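Local coordinates for putative 2OG-Fe(II) oxygenase family protein (Caulobacter crescentus CB15, PDB 3OOX), which probably acts as an iron(II)-dependent 2-oxoglutarate oxygenase that forms ethylene from 2-oxoglutarate and oxidises L-arginine, at residues A[94-103]-A[166-177]; A[36-44]-A[137-145]. All blocks are in the same frame, centred on the assembly; numbering follows the deposited sequence. Where two conformers were deposited one is given.

Interaction 1: A[94-103]-A[166-177]; sequences DLKEFWHMGR and DGNSVLRLLHYP
Arg103 and Glu97 reach across to segment 166-177 near the two ends of an antiparallel strand pairing, with Leu173 packed midway, so the contact illustrates how side chains reinforce a backbone ladder. Paired backbone N-H and C=O groups link Glu97 with His175, Trp99 with Leu173 and selenomethionine Met101 with Leu171. Beyond the ladder, the Arg103 chain bends at chi3 (-70°) and brings NE to Gly167 O at 2.8 Å. The carbonyl oxygen lies at the guanidinium edge and also accepts Ser169 N, so two donors hold it. Asp166 N lies over one guanidinium face, whereas the Asp166 carboxylate turns to His109.

At the other end, Glu97 holds CG between its backbone N and carbonyl carbon (chi1 56°) and then runs extended beside His175. Its OE2 receives His175 ND1 at 2.6 Å through the anti lone pair, exactly in the imidazole plane, while OE1 is taken by Lys66 and Tyr79. Leu173 lays CD1 against Trp99 CB at 3.9 Å.

On the opposite sheet face, Arg172 NE donates to His100 NE2 at 2.9 Å, and Phe98 CE2 sits over its guanidinium, the two planes nearly perpendicular. Leu174 CD1 covers one face of the Phe98 ring, 3.8 Å from its centroid. With a leucine in place of Arg172, His100 NE2 would probably lose its donor and Phe98 the flat group beneath its edge.

Both strands belong to the large sheet of a cupin-type fold, where 78-80 flanks 97-101 and 262-269 flanks 170-176. Helices 45-59 and 127-152 cover the face bearing Leu173 and Met101.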
# COMPACT_ATOMS: atom_id res chain seq x y z
N ASP A 94 -13.71 -8.44 14.91
CA ASP A 94 -12.93 -7.98 13.76
C ASP A 94 -11.50 -8.08 14.24
O ASP A 94 -10.90 -7.09 14.69
CB ASP A 94 -13.28 -6.55 13.35
CG ASP A 94 -12.44 -6.07 12.14
OD1 ASP A 94 -11.95 -6.92 11.36
OD2 ASP A 94 -12.28 -4.84 11.99
N LEU A 95 -10.99 -9.30 14.19
CA LEU A 95 -9.70 -9.63 14.80
C LEU A 95 -8.60 -9.64 13.77
O LEU A 95 -8.55 -10.51 12.88
CB LEU A 95 -9.76 -10.98 15.50
CG LEU A 95 -10.73 -11.00 16.68
CD1 LEU A 95 -10.89 -12.44 17.20
CD2 LEU A 95 -10.29 -10.07 17.80
N LYS A 96 -7.70 -8.66 13.88
CA LYS A 96 -6.54 -8.59 13.02
C LYS A 96 -5.42 -7.95 13.83
O LYS A 96 -5.66 -7.12 14.72
CB LYS A 96 -6.89 -7.82 11.77
CG LYS A 96 -7.22 -6.36 12.02
CD LYS A 96 -8.15 -5.77 10.99
CE LYS A 96 -8.58 -4.34 11.36
NZ LYS A 96 -9.71 -4.27 12.32
N GLU A 97 -4.19 -8.35 13.53
CA GLU A 97 -3.03 -7.84 14.21
C GLU A 97 -2.02 -7.38 13.16
O GLU A 97 -2.01 -7.88 12.04
CB GLU A 97 -2.43 -8.89 15.16
CG GLU A 97 -2.07 -10.22 14.50
CD GLU A 97 -1.55 -11.25 15.46
OE1 GLU A 97 -1.08 -10.87 16.56
OE2 GLU A 97 -1.60 -12.44 15.09
N PHE A 98 -1.19 -6.39 13.51
CA PHE A 98 -0.32 -5.70 12.58
C PHE A 98 1.12 -5.65 13.06
O PHE A 98 1.36 -5.56 14.26
CB PHE A 98 -0.71 -4.20 12.47
CG PHE A 98 -2.13 -3.93 11.96
CD1 PHE A 98 -3.23 -4.03 12.80
CD2 PHE A 98 -2.33 -3.44 10.69
CE1 PHE A 98 -4.48 -3.73 12.36
CE2 PHE A 98 -3.61 -3.12 10.22
CZ PHE A 98 -4.68 -3.28 11.04
N TRP A 99 2.03 -5.57 12.10
CA TRP A 99 3.40 -5.11 12.32
C TRP A 99 3.68 -4.02 11.28
O TRP A 99 3.40 -4.22 10.10
CB TRP A 99 4.42 -6.24 12.12
CG TRP A 99 5.82 -5.76 12.41
CD1 TRP A 99 6.68 -5.14 11.55
CD2 TRP A 99 6.48 -5.82 13.68
NE1 TRP A 99 7.85 -4.81 12.19
CE2 TRP A 99 7.75 -5.22 13.50
CE3 TRP A 99 6.15 -6.35 14.93
CZ2 TRP A 99 8.68 -5.13 14.56
CZ3 TRP A 99 7.09 -6.25 15.99
CH2 TRP A 99 8.33 -5.65 15.78
N HIS A 100 4.21 -2.90 11.70
CA HIS A 100 4.60 -1.86 10.77
C HIS A 100 6.10 -1.58 10.80
O HIS A 100 6.68 -1.37 11.87
CB HIS A 100 3.87 -0.57 11.09
CG HIS A 100 2.42 -0.62 10.73
ND1 HIS A 100 1.42 -0.31 11.62
CD2 HIS A 100 1.81 -0.98 9.57
CE1 HIS A 100 0.25 -0.46 11.01
NE2 HIS A 100 0.46 -0.87 9.77
N MSE A 101 6.68 -1.59 9.61
CA MSE A 101 8.06 -1.21 9.40
C MSE A 101 8.09 0.05 8.58
O MSE A 101 7.53 0.08 7.48
CB MSE A 101 8.83 -2.32 8.67
CG MSE A 101 10.31 -1.95 8.41
SE MSE A 101 11.14 -3.15 7.15
CE MSE A 101 12.62 -1.95 6.66
N GLY A 102 8.77 1.07 9.11
CA GLY A 102 9.04 2.30 8.36
C GLY A 102 10.42 2.27 7.75
O GLY A 102 11.13 1.27 7.79
N ARG A 103 10.85 3.42 7.21
CA ARG A 103 12.18 3.52 6.60
C ARG A 103 13.28 3.51 7.66
O ARG A 103 13.16 4.21 8.65
CB ARG A 103 12.30 4.82 5.80
CG ARG A 103 13.60 4.84 4.98
CD ARG A 103 13.62 5.91 3.92
NE ARG A 103 12.68 5.62 2.83
CZ ARG A 103 12.83 4.72 1.88
NH1 ARG A 103 13.95 4.01 1.77
NH2 ARG A 103 11.86 4.57 0.98
N ASP A 166 13.97 8.61 0.17
CA ASP A 166 13.78 8.61 1.61
C ASP A 166 12.32 8.85 2.02
O ASP A 166 12.06 9.32 3.12
CB ASP A 166 14.72 9.61 2.32
CG ASP A 166 16.21 9.22 2.18
OD1 ASP A 166 16.44 8.04 1.96
OD2 ASP A 166 17.07 10.11 2.26
N GLY A 167 11.40 8.40 1.17
CA GLY A 167 9.98 8.56 1.44
C GLY A 167 9.55 7.84 2.71
O GLY A 167 10.13 6.82 3.06
N ASN A 168 8.49 8.35 3.34
CA ASN A 168 8.02 7.88 4.64
C ASN A 168 7.13 6.65 4.45
O ASN A 168 6.00 6.60 4.93
CB ASN A 168 7.25 8.99 5.34
CG ASN A 168 7.15 8.79 6.83
OD1 ASN A 168 7.59 7.79 7.42
ND2 ASN A 168 6.53 9.80 7.48
N SER A 169 7.66 5.68 3.72
CA SER A 169 6.92 4.50 3.31
C SER A 169 6.86 3.46 4.41
O SER A 169 7.76 3.36 5.26
CB SER A 169 7.52 3.92 2.02
OG SER A 169 7.48 4.91 0.99
N VAL A 170 5.79 2.67 4.37
CA VAL A 170 5.54 1.68 5.43
C VAL A 170 5.21 0.35 4.79
O VAL A 170 4.32 0.26 3.95
CB VAL A 170 4.42 2.13 6.34
CG1 VAL A 170 4.04 1.02 7.34
CG2 VAL A 170 4.80 3.40 7.13
N LEU A 171 5.91 -0.69 5.25
CA LEU A 171 5.56 -2.08 4.97
C LEU A 171 4.73 -2.57 6.13
O LEU A 171 5.17 -2.51 7.29
CB LEU A 171 6.78 -2.97 4.84
CG LEU A 171 6.54 -4.45 4.58
CD1 LEU A 171 5.75 -4.65 3.27
CD2 LEU A 171 7.87 -5.23 4.52
N ARG A 172 3.48 -2.97 5.85
CA ARG A 172 2.58 -3.48 6.87
C ARG A 172 2.51 -4.99 6.70
O ARG A 172 2.31 -5.50 5.60
CB ARG A 172 1.18 -2.91 6.64
CG ARG A 172 0.07 -3.55 7.53
CD ARG A 172 -1.29 -2.92 7.21
NE ARG A 172 -1.39 -1.57 7.71
CZ ARG A 172 -2.38 -0.74 7.41
NH1 ARG A 172 -3.36 -1.12 6.60
NH2 ARG A 172 -2.36 0.47 7.92
N LEU A 173 2.64 -5.69 7.82
CA LEU A 173 2.38 -7.13 7.89
C LEU A 173 1.07 -7.28 8.67
O LEU A 173 0.92 -6.74 9.77
CB LEU A 173 3.53 -7.85 8.61
CG LEU A 173 4.95 -7.44 8.21
CD1 LEU A 173 5.97 -8.17 9.12
CD2 LEU A 173 5.23 -7.71 6.73
N LEU A 174 0.09 -7.97 8.08
CA LEU A 174 -1.27 -8.05 8.62
C LEU A 174 -1.68 -9.52 8.70
O LEU A 174 -1.49 -10.27 7.75
CB LEU A 174 -2.24 -7.30 7.69
CG LEU A 174 -3.73 -7.23 7.95
CD1 LEU A 174 -4.02 -6.67 9.33
CD2 LEU A 174 -4.40 -6.39 6.82
N HIS A 175 -2.25 -9.92 9.84
CA HIS A 175 -2.74 -11.26 10.04
C HIS A 175 -4.15 -11.25 10.57
O HIS A 175 -4.43 -10.61 11.61
CB HIS A 175 -1.84 -11.98 11.06
CG HIS A 175 -2.35 -13.30 11.55
ND1 HIS A 175 -2.34 -13.64 12.88
CD2 HIS A 175 -2.84 -14.39 10.89
CE1 HIS A 175 -2.82 -14.86 13.03
NE2 HIS A 175 -3.15 -15.33 11.84
N TYR A 176 -5.04 -11.97 9.86
CA TYR A 176 -6.37 -12.29 10.34
C TYR A 176 -6.41 -13.76 10.77
O TYR A 176 -6.33 -14.64 9.90
CB TYR A 176 -7.41 -12.12 9.22
CG TYR A 176 -7.77 -10.70 8.89
CD1 TYR A 176 -7.04 -9.99 7.96
CD2 TYR A 176 -8.87 -10.08 9.50
CE1 TYR A 176 -7.39 -8.65 7.63
CE2 TYR A 176 -9.22 -8.78 9.20
CZ TYR A 176 -8.48 -8.08 8.25
OH TYR A 176 -8.84 -6.77 7.98
N PRO A 177 -6.50 -14.02 12.09
CA PRO A 177 -6.63 -15.41 12.53
C PRO A 177 -7.96 -15.98 12.12
O PRO A 177 -8.93 -15.23 11.97
CB PRO A 177 -6.54 -15.31 14.05
CG PRO A 177 -6.95 -13.93 14.37
CD PRO A 177 -6.43 -13.09 13.23
O HOH W 1 -10.87 -5.57 9.27
O HOH W 2 -9.96 -12.78 12.11
O HOH W 3 8.64 5.33 7.02
O HOH W 4 9.55 5.53 -0.50

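Interaction 2: A[36-44]-A[137-145]. With EDO (1,2-ethanediol), chain E.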
# COMPACT_ATOMS: atom_id res chain seq x y z
N ALA A 36 -4.28 -0.86 -10.80
CA ALA A 36 -3.73 -1.66 -11.89
C ALA A 36 -3.25 -2.98 -11.33
O ALA A 36 -2.95 -3.09 -10.14
CB ALA A 36 -2.60 -0.92 -12.58
N VAL A 37 -3.18 -3.98 -12.21
CA VAL A 37 -2.69 -5.29 -11.84
C VAL A 37 -1.46 -5.56 -12.69
O VAL A 37 -1.55 -5.46 -13.93
CB VAL A 37 -3.73 -6.41 -12.07
CG1 VAL A 37 -3.14 -7.80 -11.71
CG2 VAL A 37 -5.03 -6.10 -11.27
N LEU A 38 -0.37 -5.88 -12.02
CA LEU A 38 0.95 -6.08 -12.64
C LEU A 38 1.35 -7.55 -12.49
O LEU A 38 1.50 -8.05 -11.39
CB LEU A 38 1.99 -5.18 -11.98
CG LEU A 38 3.41 -5.26 -12.54
CD1 LEU A 38 3.39 -4.60 -13.88
CD2 LEU A 38 4.37 -4.52 -11.63
N SER A 39 1.51 -8.24 -13.62
CA SER A 39 1.91 -9.66 -13.63
C SER A 39 3.39 -9.78 -14.00
O SER A 39 4.03 -8.80 -14.38
CB SER A 39 1.04 -10.40 -14.63
OG SER A 39 1.21 -9.87 -15.93
N ASP A 40 3.94 -10.98 -13.80
CA ASP A 40 5.30 -11.32 -14.23
C ASP A 40 6.36 -10.40 -13.60
O ASP A 40 7.28 -9.94 -14.28
CB ASP A 40 5.43 -11.28 -15.76
CG ASP A 40 4.47 -12.21 -16.46
OD1 ASP A 40 4.19 -13.31 -15.92
OD2 ASP A 40 4.01 -11.83 -17.56
N TYR A 41 6.25 -10.15 -12.30
CA TYR A 41 7.24 -9.30 -11.61
C TYR A 41 8.55 -10.05 -11.52
O TYR A 41 8.59 -11.29 -11.65
CB TYR A 41 6.77 -8.81 -10.23
CG TYR A 41 6.27 -9.86 -9.23
CD1 TYR A 41 7.09 -10.89 -8.77
CD2 TYR A 41 4.97 -9.78 -8.72
CE1 TYR A 41 6.63 -11.82 -7.83
CE2 TYR A 41 4.51 -10.70 -7.78
CZ TYR A 41 5.33 -11.71 -7.34
OH TYR A 41 4.86 -12.63 -6.40
N ASP A 42 9.64 -9.33 -11.29
CA ASP A 42 10.96 -9.97 -11.27
C ASP A 42 11.51 -10.13 -9.87
O ASP A 42 12.66 -10.54 -9.71
CB ASP A 42 11.95 -9.21 -12.19
CG ASP A 42 12.24 -7.82 -11.72
OD1 ASP A 42 11.52 -7.31 -10.83
OD2 ASP A 42 13.20 -7.21 -12.27
N LEU A 43 10.67 -9.83 -8.86
CA LEU A 43 11.06 -9.99 -7.46
C LEU A 43 11.32 -11.46 -7.20
O LEU A 43 10.58 -12.30 -7.66
CB LEU A 43 9.95 -9.53 -6.52
CG LEU A 43 9.71 -8.04 -6.30
CD1 LEU A 43 9.16 -7.35 -7.55
CD2 LEU A 43 8.72 -7.92 -5.14
N ASP A 44 12.37 -11.75 -6.46
CA ASP A 44 12.72 -13.12 -6.10
C ASP A 44 11.63 -13.71 -5.19
O ASP A 44 11.51 -13.29 -4.03
CB ASP A 44 14.07 -13.09 -5.37
CG ASP A 44 14.60 -14.46 -5.02
OD1 ASP A 44 13.84 -15.45 -4.97
OD2 ASP A 44 15.83 -14.52 -4.77
N SER A 137 12.53 -4.12 -1.75
CA SER A 137 12.11 -4.69 -3.01
C SER A 137 10.81 -4.07 -3.54
O SER A 137 10.69 -3.78 -4.72
CB SER A 137 11.93 -6.19 -2.84
OG SER A 137 11.47 -6.75 -4.03
N LEU A 138 9.84 -3.92 -2.64
CA LEU A 138 8.57 -3.30 -3.05
C LEU A 138 8.75 -1.80 -3.32
O LEU A 138 8.09 -1.25 -4.20
CB LEU A 138 7.50 -3.59 -2.01
CG LEU A 138 7.03 -5.04 -2.00
CD1 LEU A 138 6.16 -5.32 -0.76
CD2 LEU A 138 6.29 -5.42 -3.26
N ASP A 139 9.61 -1.15 -2.54
CA ASP A 139 9.91 0.28 -2.76
C ASP A 139 10.53 0.44 -4.16
O ASP A 139 10.20 1.37 -4.90
CB ASP A 139 10.87 0.84 -1.69
CG ASP A 139 10.88 2.34 -1.65
OD1 ASP A 139 9.80 2.96 -1.77
OD2 ASP A 139 11.98 2.92 -1.47
N GLY A 140 11.42 -0.50 -4.50
CA GLY A 140 12.03 -0.47 -5.86
C GLY A 140 11.06 -0.68 -7.00
O GLY A 140 11.09 0.02 -8.02
N MSE A 141 10.18 -1.65 -6.84
CA MSE A 141 9.16 -1.92 -7.85
C MSE A 141 8.22 -0.73 -7.97
O MSE A 141 7.81 -0.32 -9.05
CB MSE A 141 8.42 -3.23 -7.58
CG MSE A 141 7.32 -3.44 -8.56
SE MSE A 141 7.93 -3.50 -10.41
CE MSE A 141 8.47 -5.38 -10.38
N GLY A 142 7.89 -0.12 -6.82
CA GLY A 142 7.09 1.10 -6.83
C GLY A 142 7.71 2.22 -7.65
O GLY A 142 7.02 2.92 -8.38
N GLY A 143 9.02 2.34 -7.55
CA GLY A 143 9.76 3.30 -8.39
C GLY A 143 9.57 3.04 -9.87
O GLY A 143 9.41 3.97 -10.65
N LYS A 144 9.63 1.77 -10.28
CA LYS A 144 9.46 1.39 -11.68
C LYS A 144 8.04 1.66 -12.17
O LYS A 144 7.82 2.13 -13.28
CB LYS A 144 9.90 -0.07 -11.88
CG LYS A 144 11.39 -0.28 -11.59
CD LYS A 144 11.90 -1.71 -11.60
CE LYS A 144 13.25 -1.79 -10.84
NZ LYS A 144 13.72 -3.19 -10.77
N VAL A 145 7.05 1.38 -11.32
CA VAL A 145 5.66 1.71 -11.61
C VAL A 145 5.48 3.23 -11.76
O VAL A 145 4.77 3.71 -12.64
CB VAL A 145 4.74 1.12 -10.50
CG1 VAL A 145 3.32 1.64 -10.65
CG2 VAL A 145 4.80 -0.43 -10.55
C1 EDO E . 14.64 -3.29 -14.25
O1 EDO E . 15.59 -3.18 -13.18
C2 EDO E . 14.09 -4.71 -14.30
O2 EDO E . 13.35 -4.98 -13.10
O HOH W 5 11.91 -4.74 -9.06
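The large sheet of the double-stranded beta-helix (cupin-type) fold is backed here by the long helix 127-152, and this contact joins that helix to strand 35-39 and the loop that follows it. It is a worked example of one long, flexible side chain filling the space between helix and sheet. That side chain is Met141, present as selenomethionine. CG stands anti to the backbone N, and bends at chi2 (59°) and chi3 (83°) curl the chain so that selenium and methyl group serve different neighbours. The selenium meets Leu38 CD2 tip to tip, SE to CD2 3.9 Å, and the same Leu38 CD2 lies 4.3 Å from Val145 CG2, one helical turn on. The methyl CE turns to the loop, 3.8 Å from Tyr41 CB and 3.6 Å from Asp42 OD1, with the latter side chain slanting across it. Leu43 closes the other end of the patch near Ser137, Leu138 and Met141; both Leu43 and Ser137 were modelled in two conformers, so the closest distances there are doubtful. Leu227 and Leu199, from neighbouring strands of the sheet, and Phe12 also touch Met141, which is buried.

Toward Asp42 and Lys144 the contact becomes polar. Asp42 OD2 and Lys144 NZ stand 4.3 Å apart, opposite charges too distant for a salt bridge. A bound 1,2-ethanediol, probably from the crystallisation liquor, spans the gap: Lys144 NZ donates to both of its hydroxyls, at 3.0 Å to O2, and O2 in turn approaches Asp42 OD2 at a doubtfully short distance. A second bridge runs through water 5, which accepts from Lys144 NZ at 2.9 Å and donates to Asp42 OD1.

Interactions 1 and 2 alternate along the chain, in the order 36-44, 94-103, 137-145, 166-177, so the two contacts interlock in sequence. Their centres lie 19 Å apart, and both reach the same mixed sheet, in which strands 227-231, 197-201 and 262-269 intervene between 35-39 and 170-176. Helix 127-152, which follows strand 97-101 in the sequence, spans the distance. Its Asp139 forms a salt bridge from OD2 to Arg103 NH2 at 3.0 Å, and Leu138 packs on Leu171. The helix thus lies against two separated regions of one sheet, to which early and late parts of the chain both contribute strands.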